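Local atomic coordinates of class D beta-lactamase (Fusobacterium nucleatum subsp. polymorphum, PDB entry 4IED), a protein that probably hydrolyses beta-lactam antibiotics such as penicillins to substituted beta-amino acids, and so probably confers antibiotic resistance. Residues N28-V32 and Y43-A49; A49-P55 and L150-E156; G119-Q124 and I137-I141. All blocks are in the same frame, centred on the assembly; numbering follows the deposited sequence.

Contact 1 (N28-V32 and Y43-A49); sequences NGTFV and YYNLDRA
R48 lies with its guanidinium group over G29, whose CA sits 3.6 Å above one face of the group and is offset toward its rim. The two segments close the beta hairpin of strands 29-35 and 40-44, at the edge of the antiparallel sheet of the class D beta-lactamase fold, and the short helix 46-49 follows the second strand after the single residue N45. F31 and Y44 form a hydrogen-bonded pair, with Y44 N to F31 O at 2.9 Å and F31 N to Y44 O at 3.2 Å. Their side chains share the face of the sheet covered by helix 16-25, where the Y44 ring stacks on F22. On the face of V32 and Y43, CG2 of V32 rests 3.6 Å from the CB of A49, which brings the helix against the strand.

T30 marks the point where the pairing gives way to the helix. Its OG1, anti to the backbone N (chi1 -175°), lies within reach of two backbone acceptors, Y44 O at 2.9 Å and N45 O, while CG2 and CB pack on the aliphatic part of R48. That arginine runs extended from CG to NE across the strand at a slant, past T30 to G29, and its polar end is held by N227 and by a salt bridge to D229 of the neighbouring strand 221-229.

N45 is the N-cap of the helix, and its amide works in both directions. OD1 accepts from R48 N at 3.2 Å, whereas ND2 donates to G29 O at 3.1 Å, approaching from above the carbonyl plane, 38° out of it.

Contact 2 (A49-P55 and L150-E156); sequences ANERFYP and LKISAME
E156 OE1 is gripped by two donors, R52 NE at 3.1 Å and the backbone N of S153 at 3.0 Å. OE1 offers its syn lone pair to R52 NE; the S153 N-H comes from the anti side, out of the carboxylate plane. In the other half of the salt bridge OE2 of E156 accepts from R52 NH2 at 3.0 Å and from NE as well, so that NE is shared between the two oxygens in a side-on grip by two nitrogens. The carboxylate meets the edge of the guanidinium, and the two planes are turned 34° apart. R52 runs extended from CG to NE, which carries its guanidinium past S153 to the helix.

S153 and E156 form a capping box at the start of helix 154-165: S153 OG, placed between the backbone N and the carbonyl carbon (chi1 73°), accepts from E156 N at 3.1 Å. The first turn also binds the loop, because M155 N donates to A49 O at 3.0 Å and a water links A154 N to E51 O.

Farther along, F53 and I152 make a single antiparallel bridge, with F53 N to I152 O and I152 N to F53 O each at 2.9 Å. K151 runs alongside the Y54 ring, its CE 3.7 Å from Y54 CE1; the Y54 hydroxyl is bonded to N203 O. The P55 ring lies athwart the L150 side chain and sets its CB against I152 CG2.

Contact 3 (G119-Q124 and I137-I141); sequences GKERMQ and IGSEI
I137 pushes its side chain against the helix of G119-Q124, meeting K120, M123 and Q124. The contact joins the long helix 108-130 to the loop that follows it in this all-helical part of the class D beta-lactamase fold, and the loop reverses through a type II' beta turn from I137 to E140. The CG1 branch of I137 stands anti to the carbonyl carbon (chi1 -64°) and runs on extended, which brings CD1 to the helix backbone, 3.5 Å from the N of Q124. The same methyl lies 3.7 Å from the CG of M123, whose side chain crosses that of I137. CG2, the other branch, faces the far part of the K120 chain, and the two side chains run antiparallel past one another. F144 from the loop and L127 from the same helix also touch I137.

G138 comes next and offers its carbonyl. K120 reaches it with a chain extended beyond CG, and NZ stops 2.6 Å from G138 O, a short hydrogen bond whose donor is tilted 24° from the carbonyl plane. The lysine thus bridges helix and turn, its CE passing I137 CG2 and its ammonium on the loop carbonyl. Both turn residues at the tip, G138 and S139, take the chain around before it comes back toward the helix.

I141 closes the contact. With CG1 anti to the backbone N (chi1 -168°) and a bend at the next bond, its side chain approaches the beginning of the segment at G119 and K120, where the helix is kinked. The CB of M123 is a more distant neighbour. The terminal CD1 of I141 sits 3.5 Å from K120 N and 3.6 Å from G119 C.

In the fold
Along the chain, contact 1 closes before contact 2 opens, and they share A49; contact 3 falls within the long connection between the two segments of contact 2. Contacts 1 and 2 are adjoining, with centres 11 Å apart: V32 packs on M155 and T30 on A154, so helix 154-165 lies against the edge hairpin of the sheet, while F53 of the loop packs on R48 of the short helix 46-49 that precedes it. Contact 3 belongs to the helical part, its centre 19 Å from that of contact 2 and 29 Å from that of contact 1. Contact 2 therefore stands between sheet and helices, and its L150 neighbours N134, which binds magnesium in a crystal structure of this protein.

Contact 1 (N28-V32 and Y43-A49)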
loop_
_atom_site.group_PDB
_atom_site.type_symbol
_atom_site.label_atom_id
_atom_site.label_comp_id
_atom_site.label_asym_id
_atom_site.label_seq_id
_atom_site.Cartn_x
_atom_site.Cartn_y
_atom_site.Cartn_z
ATOM N N ASN A 28 -1.464 -17.328 -8.686
ATOM C CA ASN A 28 -0.996 -16.488 -9.761
ATOM C C ASN A 28 -0.759 -15.095 -9.213
ATOM O O ASN A 28 -1.613 -14.522 -8.561
ATOM C CB ASN A 28 -2.008 -16.424 -10.868
ATOM C CG ASN A 28 -2.244 -17.759 -11.500
ATOM O OD1 ASN A 28 -3.382 -18.070 -11.872
ATOM N ND2 ASN A 28 -1.196 -18.577 -11.612
ATOM N N GLY A 29 0.444 -14.573 -9.437
ATOM C CA GLY A 29 0.740 -13.217 -8.992
ATOM C C GLY A 29 2.189 -12.872 -9.250
ATOM O O GLY A 29 2.871 -13.463 -10.053
ATOM N N THR A 30 2.630 -11.807 -8.549
ATOM C CA THR A 30 3.960 -11.348 -8.654
ATOM C C THR A 30 4.428 -10.872 -7.264
ATOM O O THR A 30 3.610 -10.500 -6.395
ATOM C CB THR A 30 4.025 -10.120 -9.627
ATOM O OG1 THR A 30 5.414 -9.735 -9.819
ATOM C CG2 THR A 30 3.207 -8.878 -9.145
ATOM N N PHE A 31 5.761 -10.834 -7.080
ATOM C CA PHE A 31 6.320 -10.371 -5.815
ATOM C C PHE A 31 7.688 -9.752 -6.112
ATOM O O PHE A 31 8.490 -10.307 -6.836
ATOM C CB PHE A 31 6.444 -11.616 -4.937
ATOM C CG PHE A 31 6.870 -11.404 -3.447
ATOM C CD1 PHE A 31 6.884 -10.198 -2.827
ATOM C CD2 PHE A 31 7.325 -12.533 -2.721
ATOM C CE1 PHE A 31 7.256 -10.111 -1.500
ATOM C CE2 PHE A 31 7.772 -12.418 -1.394
ATOM C CZ PHE A 31 7.720 -11.209 -0.859
ATOM N N VAL A 32 7.894 -8.526 -5.625
ATOM C CA VAL A 32 9.158 -7.823 -5.735
ATOM C C VAL A 32 9.611 -7.403 -4.381
ATOM O O VAL A 32 8.851 -6.845 -3.640
ATOM C CB VAL A 32 8.964 -6.553 -6.612
ATOM C CG1 VAL A 32 10.260 -5.826 -6.807
ATOM C CG2 VAL A 32 8.383 -6.967 -7.946
ATOM N N TYR A 43 12.652 -11.163 -7.349
ATOM C CA TYR A 43 11.283 -11.121 -7.860
ATOM C C TYR A 43 10.765 -12.509 -8.287
ATOM O O TYR A 43 11.551 -13.400 -8.539
ATOM C CB TYR A 43 11.143 -10.139 -9.019
ATOM C CG TYR A 43 11.879 -10.623 -10.269
ATOM C CD1 TYR A 43 11.296 -11.556 -11.104
ATOM C CD2 TYR A 43 13.162 -10.259 -10.519
ATOM C CE1 TYR A 43 11.941 -12.032 -12.247
ATOM C CE2 TYR A 43 13.823 -10.735 -11.616
ATOM C CZ TYR A 43 13.225 -11.671 -12.439
ATOM O OH TYR A 43 13.913 -12.167 -13.564
ATOM N N TYR A 44 9.441 -12.582 -8.442
ATOM C CA TYR A 44 8.710 -13.694 -9.081
ATOM C C TYR A 44 7.764 -13.026 -10.074
ATOM O O TYR A 44 7.042 -12.104 -9.700
ATOM C CB TYR A 44 7.951 -14.480 -8.060
ATOM C CG TYR A 44 7.111 -15.552 -8.721
ATOM C CD1 TYR A 44 7.697 -16.664 -9.300
ATOM C CD2 TYR A 44 5.749 -15.380 -8.905
ATOM C CE1 TYR A 44 6.897 -17.643 -9.901
ATOM C CE2 TYR A 44 4.969 -16.328 -9.506
ATOM C CZ TYR A 44 5.546 -17.456 -9.979
ATOM O OH TYR A 44 4.801 -18.447 -10.597
ATOM N N ASN A 45 7.790 -13.512 -11.313
ATOM C CA ASN A 45 6.931 -13.057 -12.415
ATOM C C ASN A 45 7.227 -11.637 -12.835
ATOM O O ASN A 45 6.492 -10.737 -12.506
ATOM C CB ASN A 45 5.487 -13.275 -12.046
ATOM C CG ASN A 45 4.570 -13.224 -13.231
ATOM O OD1 ASN A 45 4.967 -12.736 -14.325
ATOM N ND2 ASN A 45 3.360 -13.671 -13.063
ATOM N N LEU A 46 8.355 -11.476 -13.516
ATOM C CA LEU A 46 8.789 -10.142 -13.975
ATOM C C LEU A 46 7.830 -9.321 -14.814
ATOM O O LEU A 46 7.605 -8.140 -14.582
ATOM C CB LEU A 46 10.138 -10.235 -14.721
ATOM C CG LEU A 46 10.852 -8.853 -14.932
ATOM C CD1 LEU A 46 11.119 -8.154 -13.642
ATOM C CD2 LEU A 46 12.144 -9.008 -15.689
ATOM N N ASP A 47 7.176 -9.971 -15.728
ATOM C CA ASP A 47 6.238 -9.270 -16.585
ATOM C C ASP A 47 5.054 -8.775 -15.791
ATOM O O ASP A 47 4.641 -7.580 -15.930
ATOM C CB ASP A 47 5.733 -10.148 -17.718
ATOM C CG ASP A 47 6.744 -10.311 -18.847
ATOM O OD1 ASP A 47 7.827 -9.649 -18.858
ATOM O OD2 ASP A 47 6.450 -11.175 -19.692
ATOM N N ARG A 48 4.552 -9.621 -14.864
ATOM C CA ARG A 48 3.484 -9.060 -14.017
ATOM C C ARG A 48 4.020 -8.046 -12.992
ATOM O O ARG A 48 3.281 -7.156 -12.632
ATOM C CB ARG A 48 2.735 -10.222 -13.355
ATOM C CG ARG A 48 1.569 -9.762 -12.518
ATOM C CD ARG A 48 0.753 -10.922 -12.040
ATOM N NE ARG A 48 -0.262 -10.474 -11.074
ATOM C CZ ARG A 48 -1.492 -10.996 -10.938
ATOM N NH1 ARG A 48 -1.948 -11.970 -11.678
ATOM N NH2 ARG A 48 -2.237 -10.489 -9.961
ATOM N N ALA A 49 5.247 -8.164 -12.561
ATOM C CA ALA A 49 5.828 -7.139 -11.661
ATOM C C ALA A 49 5.801 -5.786 -12.289
ATOM O O ALA A 49 5.616 -4.821 -11.596
ATOM C CB ALA A 49 7.230 -7.498 -11.295
HETATM O O HOH W 1 1.609 -16.101 -11.968
#

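Contact 2 (A49-P55 and L150-E156)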
loop_
_atom_site.group_PDB
_atom_site.type_symbol
_atom_site.label_atom_id
_atom_site.label_comp_id
_atom_site.label_asym_id
_atom_site.label_seq_id
_atom_site.Cartn_x
_atom_site.Cartn_y
_atom_site.Cartn_z
ATOM N N ALA A 49 5.247 -8.164 -12.561
ATOM C CA ALA A 49 5.828 -7.139 -11.661
ATOM C C ALA A 49 5.801 -5.786 -12.289
ATOM O O ALA A 49 5.616 -4.821 -11.596
ATOM C CB ALA A 49 7.230 -7.498 -11.295
ATOM N N ASN A 50 5.852 -5.731 -13.625
ATOM C CA ASN A 50 5.793 -4.409 -14.353
ATOM C C ASN A 50 4.381 -4.098 -14.846
ATOM O O ASN A 50 4.187 -3.042 -15.544
ATOM C CB ASN A 50 6.771 -4.450 -15.498
ATOM C CG ASN A 50 8.182 -4.446 -15.038
ATOM O OD1 ASN A 50 9.015 -5.297 -15.403
ATOM N ND2 ASN A 50 8.478 -3.469 -14.237
ATOM N N GLU A 51 3.356 -4.933 -14.563
ATOM C CA GLU A 51 2.024 -4.658 -15.038
ATOM C C GLU A 51 1.262 -3.853 -14.015
ATOM O O GLU A 51 1.250 -4.140 -12.825
ATOM C CB GLU A 51 1.235 -6.001 -15.247
ATOM C CG GLU A 51 -0.191 -5.832 -15.739
ATOM C CD GLU A 51 -0.860 -7.088 -16.125
ATOM O OE1 GLU A 51 -0.257 -8.172 -15.888
ATOM O OE2 GLU A 51 -2.013 -6.927 -16.680
ATOM N N ARG A 52 0.634 -2.802 -14.482
ATOM C CA ARG A 52 -0.092 -1.892 -13.644
ATOM C C ARG A 52 -1.521 -2.405 -13.369
ATOM O O ARG A 52 -2.224 -2.857 -14.295
ATOM C CB ARG A 52 -0.194 -0.502 -14.276
ATOM C CG ARG A 52 1.139 0.195 -14.375
ATOM C CD ARG A 52 0.916 1.546 -14.983
ATOM N NE ARG A 52 2.103 2.405 -14.915
ATOM C CZ ARG A 52 2.275 3.457 -15.669
ATOM N NH1 ARG A 52 1.480 3.767 -16.672
ATOM N NH2 ARG A 52 3.328 4.230 -15.460
ATOM N N PHE A 53 -1.902 -2.323 -12.089
ATOM C CA PHE A 53 -3.240 -2.735 -11.589
ATOM C C PHE A 53 -3.810 -1.650 -10.731
ATOM O O PHE A 53 -3.073 -0.782 -10.069
ATOM C CB PHE A 53 -3.225 -4.063 -10.742
ATOM C CG PHE A 53 -2.671 -5.256 -11.489
ATOM C CD1 PHE A 53 -3.505 -5.942 -12.368
ATOM C CD2 PHE A 53 -1.376 -5.758 -11.282
ATOM C CE1 PHE A 53 -3.023 -7.056 -13.054
ATOM C CE2 PHE A 53 -0.869 -6.835 -11.916
ATOM C CZ PHE A 53 -1.695 -7.497 -12.831
ATOM N N TYR A 54 -5.136 -1.619 -10.563
ATOM C CA TYR A 54 -5.752 -0.676 -9.600
ATOM C C TYR A 54 -5.067 -0.894 -8.238
ATOM O O TYR A 54 -4.962 -2.053 -7.832
ATOM C CB TYR A 54 -7.256 -0.906 -9.441
ATOM C CG TYR A 54 -8.087 -1.005 -10.699
ATOM C CD1 TYR A 54 -7.782 -0.331 -11.875
ATOM C CD2 TYR A 54 -9.174 -1.798 -10.670
ATOM C CE1 TYR A 54 -8.574 -0.448 -12.999
ATOM C CE2 TYR A 54 -10.018 -1.892 -11.725
ATOM C CZ TYR A 54 -9.687 -1.292 -12.904
ATOM O OH TYR A 54 -10.539 -1.411 -14.044
ATOM N N PRO A 55 -4.669 0.175 -7.537
ATOM C CA PRO A 55 -3.990 -0.077 -6.255
ATOM C C PRO A 55 -4.895 -0.391 -5.142
ATOM O O PRO A 55 -4.468 -0.938 -4.075
ATOM C CB PRO A 55 -3.339 1.290 -5.968
ATOM C CG PRO A 55 -4.229 2.274 -6.715
ATOM C CD PRO A 55 -4.638 1.568 -7.971
ATOM N N LEU A 150 -6.984 4.748 -12.152
ATOM C CA LEU A 150 -5.580 4.709 -11.661
ATOM C C LEU A 150 -5.080 3.281 -11.616
ATOM O O LEU A 150 -5.754 2.328 -11.184
ATOM C CB LEU A 150 -5.558 5.278 -10.255
ATOM C CG LEU A 150 -4.147 5.453 -9.567
ATOM C CD1 LEU A 150 -3.286 6.350 -10.419
ATOM C CD2 LEU A 150 -4.324 6.048 -8.188
ATOM N N LYS A 151 -3.837 3.106 -12.051
ATOM C CA LYS A 151 -3.171 1.782 -11.995
ATOM C C LYS A 151 -1.678 2.045 -11.685
ATOM O O LYS A 151 -1.095 3.089 -12.044
ATOM C CB LYS A 151 -3.252 1.052 -13.321
ATOM C CG LYS A 151 -4.654 0.646 -13.792
ATOM C CD LYS A 151 -4.529 -0.034 -15.129
ATOM C CE LYS A 151 -5.893 -0.493 -15.567
ATOM N NZ LYS A 151 -5.764 -1.113 -16.897
ATOM N N ILE A 152 -1.079 1.090 -10.973
ATOM C CA ILE A 152 0.315 1.053 -10.561
ATOM C C ILE A 152 0.839 -0.336 -10.497
ATOM O O ILE A 152 0.073 -1.277 -10.211
ATOM C CB ILE A 152 0.517 1.840 -9.226
ATOM C CG1 ILE A 152 1.984 2.082 -8.939
ATOM C CG2 ILE A 152 -0.174 1.124 -8.099
ATOM C CD1 ILE A 152 2.303 3.038 -7.741
ATOM N N SER A 153 2.122 -0.543 -10.849
ATOM C CA SER A 153 2.707 -1.861 -10.805
ATOM C C SER A 153 3.398 -2.175 -9.496
ATOM O O SER A 153 3.682 -1.285 -8.732
ATOM C CB SER A 153 3.664 -2.066 -11.985
ATOM O OG SER A 153 4.857 -1.294 -11.737
ATOM N N ALA A 154 3.654 -3.467 -9.261
ATOM C CA ALA A 154 4.388 -3.868 -8.044
ATOM C C ALA A 154 5.750 -3.162 -8.053
ATOM O O ALA A 154 6.188 -2.714 -7.028
ATOM C CB ALA A 154 4.505 -5.419 -7.948
ATOM N N MET A 155 6.409 -3.120 -9.208
ATOM C CA MET A 155 7.752 -2.506 -9.290
ATOM C C MET A 155 7.640 -1.007 -8.939
ATOM O O MET A 155 8.507 -0.466 -8.220
ATOM C CB MET A 155 8.364 -2.649 -10.703
ATOM C CG MET A 155 9.831 -2.414 -10.739
ATOM S SD MET A 155 10.757 -3.773 -10.034
ATOM C CE MET A 155 10.564 -5.044 -11.125
ATOM N N GLU A 156 6.631 -0.305 -9.401
ATOM C CA GLU A 156 6.430 1.077 -9.143
ATOM C C GLU A 156 6.159 1.282 -7.685
ATOM O O GLU A 156 6.652 2.283 -7.112
ATOM C CB GLU A 156 5.246 1.566 -10.051
ATOM C CG GLU A 156 5.673 1.864 -11.474
ATOM C CD GLU A 156 4.548 2.122 -12.394
ATOM O OE1 GLU A 156 3.369 1.821 -12.189
ATOM O OE2 GLU A 156 4.932 2.649 -13.522
HETATM O O HOH W 2 2.200 -5.534 -10.653
#

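Contact 3 (G119-Q124 and I137-I141)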
loop_
_atom_site.group_PDB
_atom_site.type_symbol
_atom_site.label_atom_id
_atom_site.label_comp_id
_atom_site.label_asym_id
_atom_site.label_seq_id
_atom_site.Cartn_x
_atom_site.Cartn_y
_atom_site.Cartn_z
ATOM N N GLY A 119 -9.866 17.398 -3.633
ATOM C CA GLY A 119 -10.347 17.777 -4.965
ATOM C C GLY A 119 -9.449 17.343 -6.089
ATOM O O GLY A 119 -8.275 17.048 -5.899
ATOM N N LYS A 120 -9.982 17.356 -7.322
ATOM C CA LYS A 120 -9.208 16.851 -8.433
ATOM C C LYS A 120 -7.854 17.538 -8.668
ATOM O O LYS A 120 -6.817 16.907 -8.970
ATOM C CB LYS A 120 -10.054 16.839 -9.695
ATOM C CG LYS A 120 -9.371 16.113 -10.853
ATOM C CD LYS A 120 -10.266 15.716 -12.053
ATOM C CE LYS A 120 -9.431 14.971 -13.063
ATOM N NZ LYS A 120 -10.140 14.558 -14.263
ATOM N N GLU A 121 -7.859 18.855 -8.643
ATOM C CA GLU A 121 -6.646 19.577 -8.939
ATOM C C GLU A 121 -5.519 19.226 -7.969
ATOM O O GLU A 121 -4.393 18.931 -8.374
ATOM C CB GLU A 121 -6.889 21.111 -8.979
ATOM C CG GLU A 121 -5.670 21.968 -9.215
ATOM C CD GLU A 121 -5.989 23.501 -9.326
ATOM O OE1 GLU A 121 -5.618 24.113 -10.336
ATOM O OE2 GLU A 121 -6.584 24.122 -8.423
ATOM N N ARG A 122 -5.816 19.239 -6.700
ATOM C CA ARG A 122 -4.740 18.987 -5.686
ATOM C C ARG A 122 -4.396 17.519 -5.677
ATOM O O ARG A 122 -3.218 17.138 -5.522
ATOM C CB ARG A 122 -5.162 19.429 -4.293
ATOM C CG ARG A 122 -5.245 20.937 -4.166
ATOM C CD ARG A 122 -5.401 21.426 -2.733
ATOM N NE ARG A 122 -6.678 21.000 -2.191
ATOM C CZ ARG A 122 -7.102 21.484 -1.012
ATOM N NH1 ARG A 122 -6.321 22.318 -0.254
ATOM N NH2 ARG A 122 -8.293 21.138 -0.595
ATOM N N MET A 123 -5.362 16.641 -5.902
ATOM C CA MET A 123 -5.058 15.253 -5.951
ATOM C C MET A 123 -4.133 14.946 -7.142
ATOM O O MET A 123 -3.180 14.208 -7.058
ATOM C CB MET A 123 -6.335 14.382 -6.092
ATOM C CG MET A 123 -6.121 12.882 -5.979
ATOM S SD MET A 123 -5.442 12.271 -4.413
ATOM C CE MET A 123 -6.972 12.250 -3.493
ATOM N N GLN A 124 -4.483 15.475 -8.320
ATOM C CA GLN A 124 -3.647 15.319 -9.512
ATOM C C GLN A 124 -2.231 15.801 -9.274
ATOM O O GLN A 124 -1.251 15.161 -9.662
ATOM C CB GLN A 124 -4.267 16.001 -10.719
ATOM C CG GLN A 124 -3.492 15.736 -11.975
ATOM C CD GLN A 124 -3.725 14.363 -12.497
ATOM O OE1 GLN A 124 -2.796 13.449 -12.484
ATOM N NE2 GLN A 124 -4.894 14.123 -12.903
ATOM N N ILE A 137 -6.889 9.988 -12.766
ATOM C CA ILE A 137 -7.975 10.206 -11.847
ATOM C C ILE A 137 -9.335 10.012 -12.535
ATOM O O ILE A 137 -10.359 9.825 -11.849
ATOM C CB ILE A 137 -7.878 11.541 -11.072
ATOM C CG1 ILE A 137 -6.612 11.478 -10.198
ATOM C CG2 ILE A 137 -9.192 11.857 -10.345
ATOM C CD1 ILE A 137 -6.371 12.894 -9.717
ATOM N N GLY A 138 -9.453 10.197 -13.850
ATOM C CA GLY A 138 -10.821 10.098 -14.456
ATOM C C GLY A 138 -11.718 11.196 -13.904
ATOM O O GLY A 138 -11.318 12.301 -13.622
ATOM N N SER A 139 -12.998 10.852 -13.735
ATOM C CA SER A 139 -14.031 11.761 -13.309
ATOM C C SER A 139 -14.742 11.275 -12.056
ATOM O O SER A 139 -15.901 11.682 -11.829
ATOM C CB SER A 139 -15.054 11.916 -14.460
ATOM O OG SER A 139 -15.670 10.699 -14.786
ATOM N N GLU A 140 -14.074 10.530 -11.188
ATOM C CA GLU A 140 -14.662 9.949 -9.951
ATOM C C GLU A 140 -13.618 10.187 -8.851
ATOM O O GLU A 140 -12.731 9.394 -8.593
ATOM C CB GLU A 140 -14.947 8.450 -10.071
ATOM C CG GLU A 140 -16.063 8.123 -11.063
ATOM C CD GLU A 140 -17.438 8.389 -10.595
ATOM O OE1 GLU A 140 -17.596 8.653 -9.384
ATOM O OE2 GLU A 140 -18.378 8.354 -11.409
ATOM N N ILE A 141 -13.735 11.340 -8.227
ATOM C CA ILE A 141 -12.713 11.808 -7.243
ATOM C C ILE A 141 -12.667 10.895 -6.050
ATOM O O ILE A 141 -11.594 10.867 -5.443
ATOM C CB ILE A 141 -12.928 13.309 -6.817
ATOM C CG1 ILE A 141 -11.713 13.845 -6.060
ATOM C CG2 ILE A 141 -14.177 13.471 -6.043
ATOM C CD1 ILE A 141 -10.442 13.945 -6.761
#